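Local coordinates for outer membrane porin protein 32 (Delftia acidovorans, PDB 2FGQ), which forms anion-selective channels through the bacterial outer membrane as a homotrimeric porin that can bind malate, at residues G188-K193 with R203-L208. Residues are numbered along the deposited sequence; the frame is centred on the assembly and turned at random.
Sequences GLAQQK and RDEITL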
loop_
_atom_site.group_PDB
_atom_site.type_symbol
_atom_site.label_atom_id
_atom_site.label_comp_id
_atom_site.label_asym_id
_atom_site.label_seq_id
_atom_site.Cartn_x
_atom_site.Cartn_y
_atom_site.Cartn_z
ATOM N N GLY A 188 -2.278 30.994 -15.201
ATOM C CA GLY A 188 -2.250 30.506 -13.840
ATOM C C GLY A 188 -1.330 31.336 -12.955
ATOM O O GLY A 188 -0.286 31.813 -13.384
ATOM N N LEU A 189 -1.734 31.492 -11.707
ATOM C CA LEU A 189 -0.947 32.203 -10.698
ATOM C C LEU A 189 -1.066 31.422 -9.380
ATOM O O LEU A 189 -2.155 31.011 -8.990
ATOM C CB LEU A 189 -1.534 33.597 -10.450
ATOM C CG LEU A 189 -1.679 34.610 -11.587
ATOM C CD1 LEU A 189 -2.560 35.801 -11.134
ATOM C CD2 LEU A 189 -0.332 35.065 -11.897
ATOM N N ALA A 190 0.068 31.220 -8.714
ATOM C CA ALA A 190 0.067 30.502 -7.453
ATOM C C ALA A 190 1.191 30.944 -6.535
ATOM O O ALA A 190 2.256 31.347 -6.968
ATOM C CB ALA A 190 0.232 29.019 -7.724
ATOM N N GLN A 191 0.951 30.814 -5.261
ATOM C CA GLN A 191 1.973 30.989 -4.231
ATOM C C GLN A 191 1.918 29.799 -3.262
ATOM O O GLN A 191 0.852 29.455 -2.777
ATOM C CB GLN A 191 1.767 32.286 -3.454
ATOM C CG GLN A 191 2.877 32.491 -2.437
ATOM C CD GLN A 191 2.784 33.783 -1.744
ATOM O OE1 GLN A 191 2.068 33.879 -0.777
ATOM N NE2 GLN A 191 3.521 34.796 -2.221
ATOM N N GLN A 192 3.082 29.215 -3.010
ATOM C CA GLN A 192 3.242 28.230 -1.933
ATOM C C GLN A 192 4.172 28.783 -0.874
ATOM O O GLN A 192 5.060 29.581 -1.163
ATOM C CB GLN A 192 3.771 26.875 -2.440
ATOM C CG GLN A 192 2.839 26.191 -3.277
ATOM C CD GLN A 192 3.313 24.831 -3.833
ATOM O OE1 GLN A 192 2.799 24.406 -4.860
ATOM N NE2 GLN A 192 4.223 24.129 -3.128
ATOM N N LYS A 193 3.943 28.367 0.364
ATOM C CA LYS A 193 4.883 28.650 1.440
ATOM C C LYS A 193 5.839 27.461 1.579
ATOM O O LYS A 193 5.422 26.315 1.619
ATOM C CB LYS A 193 4.144 28.890 2.749
ATOM C CG LYS A 193 3.245 30.108 2.760
ATOM C CD LYS A 193 4.039 31.389 2.736
ATOM C CE LYS A 193 3.190 32.644 2.726
ATOM N NZ LYS A 193 4.099 33.855 2.918
ATOM N N ARG A 203 7.204 30.430 -2.759
ATOM C CA ARG A 203 7.351 29.903 -4.092
ATOM C C ARG A 203 6.225 30.520 -4.921
ATOM O O ARG A 203 5.064 30.138 -4.802
ATOM C CB ARG A 203 7.234 28.367 -4.080
ATOM C CG ARG A 203 7.447 27.692 -5.410
ATOM C CD ARG A 203 7.027 26.235 -5.406
ATOM N NE ARG A 203 7.547 25.466 -6.533
ATOM C CZ ARG A 203 7.090 25.569 -7.785
ATOM N NH1 ARG A 203 6.046 26.356 -8.073
ATOM N NH2 ARG A 203 7.646 24.838 -8.729
ATOM N N ASP A 204 6.596 31.450 -5.793
ATOM C CA ASP A 204 5.656 32.197 -6.631
ATOM C C ASP A 204 5.754 31.666 -8.060
ATOM O O ASP A 204 6.847 31.503 -8.566
ATOM C CB ASP A 204 6.014 33.701 -6.630
ATOM C CG ASP A 204 5.944 34.321 -5.280
ATOM O OD1 ASP A 204 5.171 33.816 -4.424
ATOM O OD2 ASP A 204 6.611 35.347 -4.988
ATOM N N GLU A 205 4.632 31.424 -8.715
ATOM C CA GLU A 205 4.633 30.848 -10.051
ATOM C C GLU A 205 3.551 31.507 -10.888
ATOM O O GLU A 205 2.387 31.562 -10.507
ATOM C CB GLU A 205 4.337 29.366 -9.927
ATOM C CG GLU A 205 4.456 28.489 -11.153
ATOM C CD GLU A 205 3.811 27.138 -10.885
ATOM O OE1 GLU A 205 4.581 26.181 -10.603
ATOM O OE2 GLU A 205 2.536 27.058 -10.911
ATOM N N ILE A 206 3.950 31.999 -12.048
ATOM C CA ILE A 206 3.029 32.534 -13.033
ATOM C C ILE A 206 3.245 31.749 -14.321
ATOM O O ILE A 206 4.384 31.564 -14.768
ATOM C CB ILE A 206 3.217 34.046 -13.219
ATOM C CG1 ILE A 206 2.213 34.559 -14.252
ATOM C CG2 ILE A 206 4.578 34.342 -13.707
ATOM C CD1 ILE A 206 2.057 36.042 -14.280
ATOM N N THR A 207 2.162 31.286 -14.916
ATOM C CA THR A 207 2.223 30.395 -16.065
ATOM C C THR A 207 1.194 30.794 -17.116
ATOM O O THR A 207 0.046 31.057 -16.785
ATOM C CB THR A 207 1.928 28.941 -15.636
ATOM O OG1 THR A 207 2.690 28.607 -14.481
ATOM C CG2 THR A 207 2.371 27.963 -16.715
ATOM N N LEU A 208 1.616 30.887 -18.375
ATOM C CA LEU A 208 0.732 31.178 -19.489
ATOM C C LEU A 208 0.856 30.080 -20.518
ATOM O O LEU A 208 1.951 29.760 -20.903
ATOM C CB LEU A 208 1.115 32.547 -20.092
ATOM C CG LEU A 208 0.238 33.029 -21.240
ATOM C CD1 LEU A 208 -1.157 33.355 -20.789
ATOM C CD2 LEU A 208 0.882 34.253 -21.927
#
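Q191 and D204 stand side by side on the outward face of two antiparallel strands of the barrel wall, their polar ends joined by a hydrogen bond. NE2 of Q191 gives it to OD1 of D204 at 2.9 Å. The carboxylate oxygen is met on its syn side, 21° out of the carboxylate plane, and the amide and carboxylate planes are nearly coplanar, 24° apart. Q191 reaches this point as an extended chain, with CG anti to the backbone N (chi1 -177°). Its CG also passes 3.3 Å from OD1 of D204. On the same face, L189 lies alongside I206. The CD2 methyl of L189 touches CG1 of I206 at 3.5 Å, and CD1 of I206 is equally near. Both lie on the surface, where they probably face lipid.

The opposite face carries A190, Q192, R203, E205 and T207. Q192 and R203 point the same way, with CB of Q192 4.1 Å from CB of R203. Their polar ends turn to loop carbonyls: Q192 NE2 to D128 O, R203 NE to D129 O and R203 NH2 to R119 O. NH1 of R203 makes a salt bridge to OE1 of E205 at 2.9 Å, meeting that carboxylate from above its plane. These bonds probably fix the rotation of the guanidinium group.

Paired backbone bonds at G188-T207, A190-E205 and Q192-R203 hold the register. The two segments are part of the hairpin of strands 183-196 and 199-213 in the wall of the 16-stranded porin barrel. Its outward face carries apolar L189 and I206 and, further along, the polar Q191-D204 pair; Q192, R203, E205 and T207 line the inner side.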